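Local structure of probable Rab-related GTPase (Acanthamoeba polyphaga mimivirus, 5XC5) at residues Y76-G81 with C108-Y113; F86-R91 with N126-S131; G81-F86 with Y113-A118. The protein binds GTP with a magnesium ion as a viral member of the Rab family of small GTPases, and may take part in protein transport. The protein carries 1 engineered substitution. All blocks are in the same frame, centred on the assembly; numbering follows the deposited sequence.

Interaction 1: Y76-G81 with C108-Y113; sequences YTNSLG and CHTTYY
Y76 meets C108 through its backbone: the carbonyl O of Y76 lies 3.5 Å from SG of C108, while the Y76 ring turns off among W100 and L104 of helix 91-107. A type II beta turn follows from Y76 to S79, with T77 and N78 at its corners. N78 takes the left-handed conformation (phi 68°) that the third position of this turn demands, which asparagine tolerates better than most residues. S79 closes the turn twice, its N and its OG both bonding to O of Y76 from the same face of that carbonyl; a small hydroxyl residue suits the place. Its own carbonyl turns to the loop after helix 91-107, and OG1 of T110, which a chi1 of 58° sets between its backbone N and carbonyl carbon, donates to O of S79 at 2.8 Å from above the carbonyl plane. L80 starts away from the other segment, but its CD2 comes back to 3.7 Å from O of T110, and the backbone N of Y112 gives a nearly straight bond (166°) to O of L80. G81 then enters the sheet beside Y113, its CA 3.4 Å from O of Y113. The carbonyls of S79 and L80 are thus satisfied by one hydroxyl and one amide from 108-113, so polar bonds fix the relative position of the two segments before they pair as parallel strands.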
ATOM      1  N   TYR A  76       0.199  -6.868 -11.462  1.00 13.12           N
ATOM      2  CA  TYR A  76      -0.664  -5.703 -11.639  1.00 14.31           C
ATOM      3  C   TYR A  76      -2.050  -6.096 -12.128  1.00 16.81           C
ATOM      4  O   TYR A  76      -3.054  -5.520 -11.693  1.00 14.63           O
ATOM      5  CB  TYR A  76      -0.060  -4.753 -12.673  1.00 13.32           C
ATOM      6  CG  TYR A  76       1.180  -3.994 -12.271  1.00 13.81           C
ATOM      7  CD1 TYR A  76       1.382  -3.558 -10.962  1.00 16.02           C
ATOM      8  CD2 TYR A  76       2.140  -3.679 -13.216  1.00 12.47           C
ATOM      9  CE1 TYR A  76       2.522  -2.847 -10.619  1.00 17.60           C
ATOM     10  CE2 TYR A  76       3.271  -2.971 -12.881  1.00 14.34           C
ATOM     11  CZ  TYR A  76       3.457  -2.557 -11.588  1.00 14.04           C
ATOM     12  OH  TYR A  76       4.602  -1.854 -11.252  1.00 17.64           O
ATOM     13  N   THR A  77      -2.121  -7.033 -13.070  1.00 17.59           N
ATOM     14  CA  THR A  77      -3.354  -7.236 -13.817  1.00 18.35           C
ATOM     15  C   THR A  77      -4.471  -7.713 -12.895  1.00 16.98           C
ATOM     16  O   THR A  77      -4.241  -8.461 -11.941  1.00 17.46           O
ATOM     17  CB  THR A  77      -3.115  -8.220 -14.968  1.00 21.99           C
ATOM     18  OG1 THR A  77      -4.297  -8.320 -15.771  1.00 28.83           O
ATOM     19  CG2 THR A  77      -2.739  -9.591 -14.447  1.00 19.12           C
ATOM     20  N   ASN A  78      -5.687  -7.239 -13.169  1.00 16.87           N
ATOM     21  CA  ASN A  78      -6.906  -7.603 -12.451  1.00 17.20           C
ATOM     22  C   ASN A  78      -6.942  -7.100 -11.015  1.00 17.73           C
ATOM     23  O   ASN A  78      -7.774  -7.563 -10.226  1.00 17.42           O
ATOM     24  CB  ASN A  78      -7.204  -9.107 -12.507  1.00 18.59           C
ATOM     25  CG  ASN A  78      -7.446  -9.593 -13.914  1.00 22.90           C
ATOM     26  OD1 ASN A  78      -8.121  -8.927 -14.700  1.00 27.47           O
ATOM     27  ND2 ASN A  78      -6.889 -10.749 -14.248  1.00 29.21           N
ATOM     28  N   SER A  79      -6.068  -6.167 -10.647  1.00 14.66           N
ATOM     29  CA  SER A  79      -6.125  -5.597  -9.309  1.00 14.63           C
ATOM     30  C   SER A  79      -7.356  -4.714  -9.191  1.00 15.91           C
ATOM     31  O   SER A  79      -7.649  -3.922 -10.092  1.00 18.43           O
ATOM     32  CB  SER A  79      -4.876  -4.763  -9.054  1.00 14.92           C
ATOM     33  OG  SER A  79      -3.732  -5.591  -8.996  1.00 17.07           O
ATOM     34  N   LEU A  80      -8.085  -4.851  -8.085  1.00 13.07           N
ATOM     35  CA  LEU A  80      -9.194  -3.958  -7.787  1.00 12.71           C
ATOM     36  C   LEU A  80      -8.802  -2.813  -6.862  1.00 13.18           C
ATOM     37  O   LEU A  80      -9.339  -1.712  -6.989  1.00 13.80           O
ATOM     38  CB  LEU A  80     -10.359  -4.744  -7.167  1.00 13.09           C
ATOM     39  CG  LEU A  80     -10.913  -5.857  -8.067  1.00 16.69           C
ATOM     40  CD1 LEU A  80     -12.099  -6.563  -7.405  1.00 18.52           C
ATOM     41  CD2 LEU A  80     -11.304  -5.314  -9.427  1.00 19.53           C
ATOM     42  N   GLY A  81      -7.867  -3.045  -5.952  1.00 11.06           N
ATOM     43  CA  GLY A  81      -7.357  -1.988  -5.103  1.00 11.32           C
ATOM     44  C   GLY A  81      -5.844  -2.071  -5.054  1.00 10.46           C
ATOM     45  O   GLY A  81      -5.254  -3.135  -5.231  1.00 11.04           O
ATOM     46  N   CYS A 108      -2.903  -2.246 -16.071  1.00 15.29           N
ATOM     47  CA  CYS A 108      -4.138  -2.649 -15.425  1.00 19.23           C
ATOM     48  C   CYS A 108      -5.149  -1.537 -15.612  1.00 15.90           C
ATOM     49  O   CYS A 108      -4.855  -0.372 -15.330  1.00 17.09           O
ATOM     50  CB  CYS A 108      -3.900  -2.896 -13.927  1.00 16.55           C
ATOM     51  SG  CYS A 108      -5.383  -3.246 -12.959  1.00 20.65           S
ATOM     52  N   HIS A 109      -6.336  -1.899 -16.090  1.00 16.99           N
ATOM     53  CA  HIS A 109      -7.430  -0.954 -16.247  1.00 18.69           C
ATOM     54  C   HIS A 109      -8.540  -1.174 -15.230  1.00 19.62           C
ATOM     55  O   HIS A 109      -9.536  -0.446 -15.258  1.00 22.88           O
ATOM     56  CB  HIS A 109      -7.994  -1.033 -17.674  1.00 20.86           C
ATOM     57  N   THR A 110      -8.387  -2.143 -14.324  1.00 21.52           N
ATOM     58  CA  THR A 110      -9.461  -2.584 -13.444  1.00 19.57           C
ATOM     59  C   THR A 110      -9.405  -1.970 -12.050  1.00 19.50           C
ATOM     60  O   THR A 110     -10.325  -2.195 -11.258  1.00 21.27           O
ATOM     61  CB  THR A 110      -9.454  -4.112 -13.324  1.00 20.02           C
ATOM     62  OG1 THR A 110      -8.188  -4.555 -12.817  1.00 20.99           O
ATOM     63  CG2 THR A 110      -9.693  -4.750 -14.680  1.00 21.90           C
ATOM     64  N   THR A 111      -8.364  -1.217 -11.717  1.00 18.75           N
ATOM     65  CA  THR A 111      -8.242  -0.719 -10.354  1.00 17.86           C
ATOM     66  C   THR A 111      -9.342   0.299 -10.085  1.00 18.75           C
ATOM     67  O   THR A 111      -9.585   1.196 -10.895  1.00 23.97           O
ATOM     68  CB  THR A 111      -6.865  -0.098 -10.138  1.00 16.47           C
ATOM     69  OG1 THR A 111      -5.863  -0.975 -10.668  1.00 21.17           O
ATOM     70  CG2 THR A 111      -6.591   0.094  -8.653  1.00 20.58           C
ATOM     71  N   TYR A 112     -10.022   0.144  -8.953  1.00 15.64           N
ATOM     72  CA  TYR A 112     -11.074   1.058  -8.542  1.00 16.36           C
ATOM     73  C   TYR A 112     -10.592   2.113  -7.559  1.00 15.45           C
ATOM     74  O   TYR A 112     -11.149   3.212  -7.517  1.00 18.00           O
ATOM     75  CB  TYR A 112     -12.196   0.256  -7.884  1.00 16.28           C
ATOM     76  CG  TYR A 112     -13.374   1.070  -7.436  1.00 20.59           C
ATOM     77  CD1 TYR A 112     -14.278   1.575  -8.361  1.00 22.85           C
ATOM     78  CD2 TYR A 112     -13.608   1.309  -6.085  1.00 19.71           C
ATOM     79  CE1 TYR A 112     -15.375   2.314  -7.958  1.00 25.62           C
ATOM     80  CE2 TYR A 112     -14.700   2.049  -5.671  1.00 21.45           C
ATOM     81  CZ  TYR A 112     -15.582   2.547  -6.617  1.00 25.03           C
ATOM     82  OH  TYR A 112     -16.681   3.281  -6.228  1.00 28.15           O
ATOM     83  N   TYR A 113      -9.569   1.802  -6.770  1.00 12.60           N
ATOM     84  CA  TYR A 113      -9.127   2.696  -5.709  1.00 13.43           C
ATOM     85  C   TYR A 113      -7.634   2.495  -5.526  1.00 11.12           C
ATOM     86  O   TYR A 113      -7.181   1.365  -5.285  1.00 11.69           O
ATOM     87  CB  TYR A 113      -9.864   2.366  -4.411  1.00 12.16           C
ATOM     88  CG  TYR A 113      -9.569   3.256  -3.215  1.00 12.51           C
ATOM     89  CD1 TYR A 113      -9.716   4.643  -3.278  1.00 12.07           C
ATOM     90  CD2 TYR A 113      -9.205   2.689  -2.000  1.00 11.96           C
ATOM     91  CE1 TYR A 113      -9.481   5.442  -2.151  1.00 13.12           C
ATOM     92  CE2 TYR A 113      -8.973   3.465  -0.883  1.00 11.63           C
ATOM     93  CZ  TYR A 113      -9.111   4.833  -0.953  1.00 12.11           C
ATOM     94  OH  TYR A 113      -8.866   5.570   0.186  1.00 12.62           O
TER

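Interaction 2: F86-R91 with N126-S131; sequences FDVTDR and NNWRVS
R129 reaches T89 with its whole side chain. CB lies 3.9 Å from O of T89, CG and CD close further on the same oxygen, NE and CZ stand back from it at 3.9 and 3.8 Å, and NH1 alone bonds to it, at 2.8 Å. The chain is extended from CG to NE, and the guanidinium donates from its edge, the oxygen of T89 lying in its plane. A long aliphatic chain ending in a flat cation suits this exposed place, because its methylenes can lie along the turn while the end binds a carbonyl. The backbone N of R129 adds a second bond, to O of V88 at 2.8 Å. In the reverse direction R91, bent at chi2 (66°), brings NH2 to O of R129 at 3.0 Å; the same NH2 forms a salt bridge with E134.

Next to these bonds is an apolar patch. CG2 of V88 sits over the five-membered ring of W128, 3.5 Å from its centroid, a CH-pi contact; NE1 of that indole is held by O of I123. CG1 of V130 touches the edge of the F86 ring at CE2, 3.6 Å away. D87 keeps the turn in shape: its OD1 accepts from N and OG1 of T89, the first of these bonds making an Asx turn.

W128 also packs on I121, which probably binds GTP, so the contact lies beside the nucleotide pocket. It ties the end of strand 81-87 and the start of helix 91-107 to the loop leading into helix 132-141. F94 of the first helix and I135 of the second both pack on V130, while V88 rests on A118 of strand 113-119.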
ATOM      1  N   PHE A  86       5.156   4.583   0.488  1.00  7.69           N
ATOM      2  CA  PHE A  86       6.470   5.218   0.513  1.00  9.22           C
ATOM      3  C   PHE A  86       6.845   5.544   1.956  1.00  8.53           C
ATOM      4  O   PHE A  86       6.030   5.452   2.874  1.00  9.02           O
ATOM      5  CB  PHE A  86       6.538   6.451  -0.402  1.00  9.48           C
ATOM      6  CG  PHE A  86       5.847   7.665   0.161  1.00  8.40           C
ATOM      7  CD1 PHE A  86       4.486   7.860  -0.050  1.00  9.04           C
ATOM      8  CD2 PHE A  86       6.559   8.624   0.881  1.00  8.75           C
ATOM      9  CE1 PHE A  86       3.846   8.972   0.448  1.00  9.61           C
ATOM     10  CE2 PHE A  86       5.910   9.741   1.392  1.00  9.87           C
ATOM     11  CZ  PHE A  86       4.547   9.901   1.180  1.00  9.38           C
ATOM     12  N   ASP A  87       8.100   5.939   2.143  1.00  9.45           N
ATOM     13  CA  ASP A  87       8.675   6.232   3.458  1.00 10.17           C
ATOM     14  C   ASP A  87       8.845   7.744   3.529  1.00  9.21           C
ATOM     15  O   ASP A  87       9.492   8.330   2.656  1.00  9.51           O
ATOM     16  CB  ASP A  87      10.023   5.498   3.521  1.00 10.63           C
ATOM     17  CG  ASP A  87      10.899   5.841   4.728  1.00 12.30           C
ATOM     18  OD1 ASP A  87      10.669   6.824   5.457  1.00 12.90           O
ATOM     19  OD2 ASP A  87      11.889   5.088   4.901  1.00 14.24           O
ATOM     20  N   VAL A  88       8.251   8.371   4.550  1.00  8.49           N
ATOM     21  CA  VAL A  88       8.262   9.833   4.646  1.00 10.48           C
ATOM     22  C   VAL A  88       9.664  10.419   4.763  1.00 10.61           C
ATOM     23  O   VAL A  88       9.847  11.610   4.485  1.00 11.31           O
ATOM     24  CB  VAL A  88       7.345  10.373   5.766  1.00  9.37           C
ATOM     25  CG1 VAL A  88       5.883  10.088   5.454  1.00  9.57           C
ATOM     26  CG2 VAL A  88       7.746   9.790   7.113  1.00 10.87           C
ATOM     27  N   THR A  89      10.655   9.626   5.184  1.00 11.23           N
ATOM     28  CA  THR A  89      12.038  10.102   5.248  1.00 11.85           C
ATOM     29  C   THR A  89      12.829   9.806   3.985  1.00 12.23           C
ATOM     30  O   THR A  89      13.977  10.244   3.881  1.00 13.83           O
ATOM     31  CB  THR A  89      12.799   9.478   6.431  1.00 12.14           C
ATOM     32  OG1 THR A  89      13.023   8.081   6.185  1.00 13.60           O
ATOM     33  CG2 THR A  89      12.042   9.638   7.724  1.00 12.83           C
ATOM     34  N   ASP A  90      12.273   9.038   3.061  1.00 11.71           N
ATOM     35  CA  ASP A  90      12.981   8.540   1.883  1.00 12.37           C
ATOM     36  C   ASP A  90      12.413   9.309   0.692  1.00 13.92           C
ATOM     37  O   ASP A  90      11.382   8.932   0.126  1.00 13.03           O
ATOM     38  CB  ASP A  90      12.774   7.031   1.778  1.00 14.46           C
ATOM     39  CG  ASP A  90      13.563   6.389   0.656  1.00 16.86           C
ATOM     40  OD1 ASP A  90      14.003   7.092  -0.277  1.00 18.51           O
ATOM     41  OD2 ASP A  90      13.697   5.145   0.695  1.00 19.42           O
ATOM     42  N   ARG A  91      13.100  10.387   0.311  1.00 15.44           N
ATOM     43  CA  ARG A  91      12.591  11.264  -0.735  1.00 14.00           C
ATOM     44  C   ARG A  91      12.445  10.533  -2.065  1.00 15.60           C
ATOM     45  O   ARG A  91      11.453  10.719  -2.780  1.00 13.31           O
ATOM     46  CB  ARG A  91      13.530  12.458  -0.898  1.00 16.69           C
ATOM     47  CG  ARG A  91      13.067  13.430  -1.941  1.00 19.69           C
ATOM     48  CD  ARG A  91      11.782  14.085  -1.498  1.00 20.05           C
ATOM     49  NE  ARG A  91      11.070  14.714  -2.602  1.00 22.97           N
ATOM     50  CZ  ARG A  91      10.169  15.679  -2.455  1.00 24.06           C
ATOM     51  NH1 ARG A  91       9.567  16.191  -3.519  1.00 28.37           N
ATOM     52  NH2 ARG A  91       9.878  16.144  -1.247  1.00 20.91           N
ATOM     53  N   ASN A 126      11.005  16.212  12.131  1.00 15.10           N
ATOM     54  CA  ASN A 126      12.038  17.006  11.474  1.00 17.60           C
ATOM     55  C   ASN A 126      12.953  16.174  10.580  1.00 16.56           C
ATOM     56  O   ASN A 126      13.786  16.747   9.873  1.00 16.71           O
ATOM     57  CB  ASN A 126      12.830  17.864  12.466  1.00 21.14           C
ATOM     58  CG  ASN A 126      13.552  17.048  13.504  1.00 24.68           C
ATOM     59  OD1 ASN A 126      13.728  15.838  13.358  1.00 27.32           O
ATOM     60  ND2 ASN A 126      13.994  17.715  14.568  1.00 29.41           N
ATOM     61  N   ASN A 127      12.817  14.847  10.588  1.00 13.31           N
ATOM     62  CA  ASN A 127      13.538  13.993   9.657  1.00 13.61           C
ATOM     63  C   ASN A 127      12.722  13.608   8.437  1.00 14.19           C
ATOM     64  O   ASN A 127      13.261  12.945   7.550  1.00 14.51           O
ATOM     65  CB  ASN A 127      14.011  12.711  10.347  1.00 15.56           C
ATOM     66  CG  ASN A 127      15.126  12.957  11.328  1.00 18.86           C
ATOM     67  OD1 ASN A 127      15.950  13.851  11.138  1.00 20.98           O
ATOM     68  ND2 ASN A 127      15.161  12.162  12.393  1.00 22.22           N
ATOM     69  N   TRP A 128      11.441  13.973   8.368  1.00 13.93           N
ATOM     70  CA  TRP A 128      10.704  13.715   7.136  1.00 11.93           C
ATOM     71  C   TRP A 128      11.298  14.544   6.010  1.00 13.42           C
ATOM     72  O   TRP A 128      11.749  15.678   6.211  1.00 14.21           O
ATOM     73  CB  TRP A 128       9.224  14.081   7.265  1.00 11.88           C
ATOM     74  CG  TRP A 128       8.437  13.305   8.289  1.00 11.68           C
ATOM     75  CD1 TRP A 128       8.920  12.581   9.337  1.00 10.90           C
ATOM     76  CD2 TRP A 128       7.012  13.213   8.362  1.00 10.71           C
ATOM     77  NE1 TRP A 128       7.881  12.037  10.055  1.00 10.46           N
ATOM     78  CE2 TRP A 128       6.700  12.412   9.472  1.00 10.65           C
ATOM     79  CE3 TRP A 128       5.968  13.720   7.580  1.00 12.66           C
ATOM     80  CZ2 TRP A 128       5.391  12.122   9.836  1.00 12.09           C
ATOM     81  CZ3 TRP A 128       4.668  13.425   7.943  1.00 13.66           C
ATOM     82  CH2 TRP A 128       4.393  12.642   9.060  1.00 12.42           C
ATOM     83  N   ARG A 129      11.277  13.979   4.808  1.00 12.17           N
ATOM     84  CA  ARG A 129      11.791  14.662   3.629  1.00 13.19           C
ATOM     85  C   ARG A 129      10.688  14.985   2.629  1.00 14.82           C
ATOM     86  O   ARG A 129      10.978  15.365   1.486  1.00 15.14           O
ATOM     87  CB  ARG A 129      12.913  13.843   2.985  1.00 13.30           C
ATOM     88  CG  ARG A 129      14.151  13.701   3.888  1.00 14.34           C
ATOM     89  CD  ARG A 129      15.338  13.124   3.130  1.00 15.09           C
ATOM     90  NE  ARG A 129      16.597  13.196   3.878  1.00 19.00           N
ATOM     91  CZ  ARG A 129      17.126  12.190   4.571  1.00 15.61           C
ATOM     92  NH1 ARG A 129      16.504  11.019   4.649  1.00 15.87           N
ATOM     93  NH2 ARG A 129      18.284  12.355   5.202  1.00 18.62           N
ATOM     94  N   VAL A 130       9.431  14.824   3.029  1.00 13.63           N
ATOM     95  CA  VAL A 130       8.291  15.254   2.233  1.00 14.89           C
ATOM     96  C   VAL A 130       7.264  15.864   3.173  1.00 15.71           C
ATOM     97  O   VAL A 130       7.118  15.440   4.323  1.00 16.22           O
ATOM     98  CB  VAL A 130       7.693  14.089   1.412  1.00 18.05           C
ATOM     99  CG1 VAL A 130       7.163  13.034   2.322  1.00 20.02           C
ATOM    100  CG2 VAL A 130       6.611  14.586   0.450  1.00 21.24           C
ATOM    101  N   SER A 131       6.568  16.885   2.689  1.00 16.91           N
ATOM    102  CA  SER A 131       5.577  17.580   3.493  1.00 16.21           C
ATOM    103  C   SER A 131       4.182  17.025   3.237  1.00 14.44           C
ATOM    104  O   SER A 131       3.891  16.444   2.189  1.00 14.72           O
ATOM    105  CB  SER A 131       5.583  19.077   3.189  1.00 18.17           C
ATOM    106  OG  SER A 131       5.055  19.321   1.896  1.00 20.84           O
TER

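Interaction 3: G81-F86 with Y113-A118; sequences GCLVVF and YILVVA
The F86 ring carries CA of A118 over one face, 4.0 Å from the centroid in a CH-pi contact, and has CG1 of V116 at its edge, in plane and 3.7 Å from CE1. With chi1 at 76°, CG stands between the backbone N and the carbonyl carbon, which swings the ring across to the neighbouring strand and sets CZ 3.5 Å from CB of A118. Alanine fits there because its small methyl lets the ring come close enough for CA to lie over its face. F94 of helix 91-107 meets the ring edge-to-face.

Strands 81-86 and 113-118 run parallel, in register from G81 with Y113 to F86 with A118. Five backbone hydrogen bonds join them; the amide of L115 donates to O of C82 at 2.9 Å. On the face with L83, V85, L115 and V117, CD2 of L83 packs against CD2 of L115 (3.8 Å), and helix 154-169 covers L83. On the other, CG2 of V84 meets CG2 of I114 at 3.9 Å, with helix 91-107 reaching C82 and I114. Beta-branched valine and isoleucine favour the extended backbone, and leucine adds bulk to the faces. In this beta-alpha-beta unit of the Ras-like P-loop fold, backbone polarity is thus satisfied between strands, helices cover oily faces, and V85 touches V16, which probably binds GTP.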
ATOM      1  N   GLY A  81      -7.867  -3.045  -5.952  1.00 11.06           N
ATOM      2  CA  GLY A  81      -7.357  -1.988  -5.103  1.00 11.32           C
ATOM      3  C   GLY A  81      -5.844  -2.071  -5.054  1.00 10.46           C
ATOM      4  O   GLY A  81      -5.254  -3.135  -5.231  1.00 11.04           O
ATOM      5  N   CYS A  82      -5.224  -0.928  -4.811  1.00 10.10           N
ATOM      6  CA  CYS A  82      -3.772  -0.884  -4.723  1.00  9.67           C
ATOM      7  C   CYS A  82      -3.366   0.072  -3.618  1.00 10.18           C
ATOM      8  O   CYS A  82      -3.846   1.210  -3.565  1.00 10.22           O
ATOM      9  CB  CYS A  82      -3.160  -0.428  -6.058  1.00 10.24           C
ATOM     10  SG  CYS A  82      -1.355  -0.236  -6.041  1.00 14.35           S
ATOM     11  N   LEU A  83      -2.460  -0.390  -2.760  1.00  9.06           N
ATOM     12  CA  LEU A  83      -1.770   0.459  -1.802  1.00  9.51           C
ATOM     13  C   LEU A  83      -0.395   0.768  -2.382  1.00  8.73           C
ATOM     14  O   LEU A  83       0.377  -0.156  -2.669  1.00  9.46           O
ATOM     15  CB  LEU A  83      -1.622  -0.294  -0.482  1.00  9.54           C
ATOM     16  CG  LEU A  83      -2.928  -0.700   0.226  1.00 10.67           C
ATOM     17  CD1 LEU A  83      -2.638  -1.615   1.392  1.00 13.42           C
ATOM     18  CD2 LEU A  83      -3.676   0.520   0.730  1.00 10.57           C
ATOM     19  N   VAL A  84      -0.092   2.055  -2.571  1.00  7.93           N
ATOM     20  CA  VAL A  84       1.229   2.480  -3.028  1.00  8.06           C
ATOM     21  C   VAL A  84       1.937   3.122  -1.843  1.00  9.21           C
ATOM     22  O   VAL A  84       1.564   4.214  -1.404  1.00  9.59           O
ATOM     23  CB  VAL A  84       1.147   3.453  -4.210  1.00  8.46           C
ATOM     24  CG1 VAL A  84       2.549   3.746  -4.747  1.00  9.90           C
ATOM     25  CG2 VAL A  84       0.279   2.869  -5.316  1.00 10.36           C
ATOM     26  N   VAL A  85       2.961   2.446  -1.321  1.00  8.36           N
ATOM     27  CA  VAL A  85       3.585   2.816  -0.057  1.00  8.75           C
ATOM     28  C   VAL A  85       4.893   3.550  -0.316  1.00  9.22           C
ATOM     29  O   VAL A  85       5.649   3.196  -1.228  1.00  7.42           O
ATOM     30  CB  VAL A  85       3.804   1.552   0.796  1.00  8.09           C
ATOM     31  CG1 VAL A  85       4.290   1.918   2.187  1.00  9.21           C
ATOM     32  CG2 VAL A  85       2.513   0.733   0.872  1.00  8.67           C
ATOM     33  N   PHE A  86       5.156   4.583   0.488  1.00  7.69           N
ATOM     34  CA  PHE A  86       6.470   5.218   0.513  1.00  9.22           C
ATOM     35  C   PHE A  86       6.845   5.544   1.956  1.00  8.53           C
ATOM     36  O   PHE A  86       6.030   5.452   2.874  1.00  9.02           O
ATOM     37  CB  PHE A  86       6.538   6.451  -0.402  1.00  9.48           C
ATOM     38  CG  PHE A  86       5.847   7.665   0.161  1.00  8.40           C
ATOM     39  CD1 PHE A  86       4.486   7.860  -0.050  1.00  9.04           C
ATOM     40  CD2 PHE A  86       6.559   8.624   0.881  1.00  8.75           C
ATOM     41  CE1 PHE A  86       3.846   8.972   0.448  1.00  9.61           C
ATOM     42  CE2 PHE A  86       5.910   9.741   1.392  1.00  9.87           C
ATOM     43  CZ  PHE A  86       4.547   9.901   1.180  1.00  9.38           C
ATOM     44  N   TYR A 113      -9.569   1.802  -6.770  1.00 12.60           N
ATOM     45  CA  TYR A 113      -9.127   2.696  -5.709  1.00 13.43           C
ATOM     46  C   TYR A 113      -7.634   2.495  -5.526  1.00 11.12           C
ATOM     47  O   TYR A 113      -7.181   1.365  -5.285  1.00 11.69           O
ATOM     48  CB  TYR A 113      -9.864   2.366  -4.411  1.00 12.16           C
ATOM     49  CG  TYR A 113      -9.569   3.256  -3.215  1.00 12.51           C
ATOM     50  CD1 TYR A 113      -9.716   4.643  -3.278  1.00 12.07           C
ATOM     51  CD2 TYR A 113      -9.205   2.689  -2.000  1.00 11.96           C
ATOM     52  CE1 TYR A 113      -9.481   5.442  -2.151  1.00 13.12           C
ATOM     53  CE2 TYR A 113      -8.973   3.465  -0.883  1.00 11.63           C
ATOM     54  CZ  TYR A 113      -9.111   4.833  -0.953  1.00 12.11           C
ATOM     55  OH  TYR A 113      -8.866   5.570   0.186  1.00 12.62           O
ATOM     56  N   ILE A 114      -6.885   3.587  -5.652  1.00 10.62           N
ATOM     57  CA  ILE A 114      -5.453   3.619  -5.384  1.00  9.55           C
ATOM     58  C   ILE A 114      -5.263   4.504  -4.164  1.00  9.70           C
ATOM     59  O   ILE A 114      -5.711   5.656  -4.158  1.00 10.00           O
ATOM     60  CB  ILE A 114      -4.664   4.176  -6.576  1.00 11.28           C
ATOM     61  CG1 ILE A 114      -4.848   3.280  -7.797  1.00 13.16           C
ATOM     62  CG2 ILE A 114      -3.207   4.293  -6.213  1.00 11.86           C
ATOM     63  CD1 ILE A 114      -4.072   3.769  -9.021  1.00 15.28           C
ATOM     64  N   LEU A 115      -4.627   3.956  -3.125  1.00  9.80           N
ATOM     65  CA  LEU A 115      -4.396   4.655  -1.867  1.00  9.15           C
ATOM     66  C   LEU A 115      -2.894   4.743  -1.631  1.00  7.68           C
ATOM     67  O   LEU A 115      -2.222   3.715  -1.506  1.00  8.49           O
ATOM     68  CB  LEU A 115      -5.089   3.915  -0.721  1.00  8.43           C
ATOM     69  CG  LEU A 115      -4.869   4.474   0.686  1.00  9.19           C
ATOM     70  CD1 LEU A 115      -5.271   5.936   0.774  1.00  9.28           C
ATOM     71  CD2 LEU A 115      -5.653   3.627   1.685  1.00  9.55           C
ATOM     72  N   VAL A 116      -2.372   5.971  -1.619  1.00  7.98           N
ATOM     73  CA  VAL A 116      -0.964   6.224  -1.318  1.00  8.12           C
ATOM     74  C   VAL A 116      -0.793   6.231   0.195  1.00  8.35           C
ATOM     75  O   VAL A 116      -1.497   6.955   0.905  1.00  9.49           O
ATOM     76  CB  VAL A 116      -0.525   7.567  -1.924  1.00  9.08           C
ATOM     77  CG1 VAL A 116       0.880   7.943  -1.446  1.00 11.83           C
ATOM     78  CG2 VAL A 116      -0.597   7.516  -3.454  1.00 10.20           C
ATOM     79  N   VAL A 117       0.149   5.432   0.690  1.00  8.42           N
ATOM     80  CA  VAL A 117       0.391   5.300   2.120  1.00  7.07           C
ATOM     81  C   VAL A 117       1.714   5.979   2.433  1.00  8.57           C
ATOM     82  O   VAL A 117       2.779   5.506   2.017  1.00  8.37           O
ATOM     83  CB  VAL A 117       0.428   3.834   2.573  1.00  8.26           C
ATOM     84  CG1 VAL A 117       0.694   3.732   4.080  1.00  8.52           C
ATOM     85  CG2 VAL A 117      -0.873   3.134   2.191  1.00  9.27           C
ATOM     86  N   ALA A 118       1.645   7.074   3.185  1.00  8.26           N
ATOM     87  CA  ALA A 118       2.828   7.763   3.689  1.00  6.98           C
ATOM     88  C   ALA A 118       3.208   7.069   4.991  1.00  9.36           C
ATOM     89  O   ALA A 118       2.589   7.296   6.037  1.00  9.17           O
ATOM     90  CB  ALA A 118       2.500   9.238   3.909  1.00  8.10           C
TER

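Overall arrangement
All three interactions lie in or beside the beta-alpha-beta unit of strand 81-87, helix 91-107 and strand 113-119. The centre of interaction 3 lies about 4 Å from the centre of the chain. Interaction 1 precedes it and shares G81 and Y113, while interaction 2 follows and shares F86; their centres lie about 12 and 16 Å from that of interaction 3. Interactions 1 and 2, at opposite ends, are about 27 Å apart, centre to centre. Along the sequence all first segments precede the second ones. GTP lies at the C-terminal ends of these parallel strands, about 6 Å from the side chain of V85 and about 8 Å from that of T89, as expected of a P-loop GTPase.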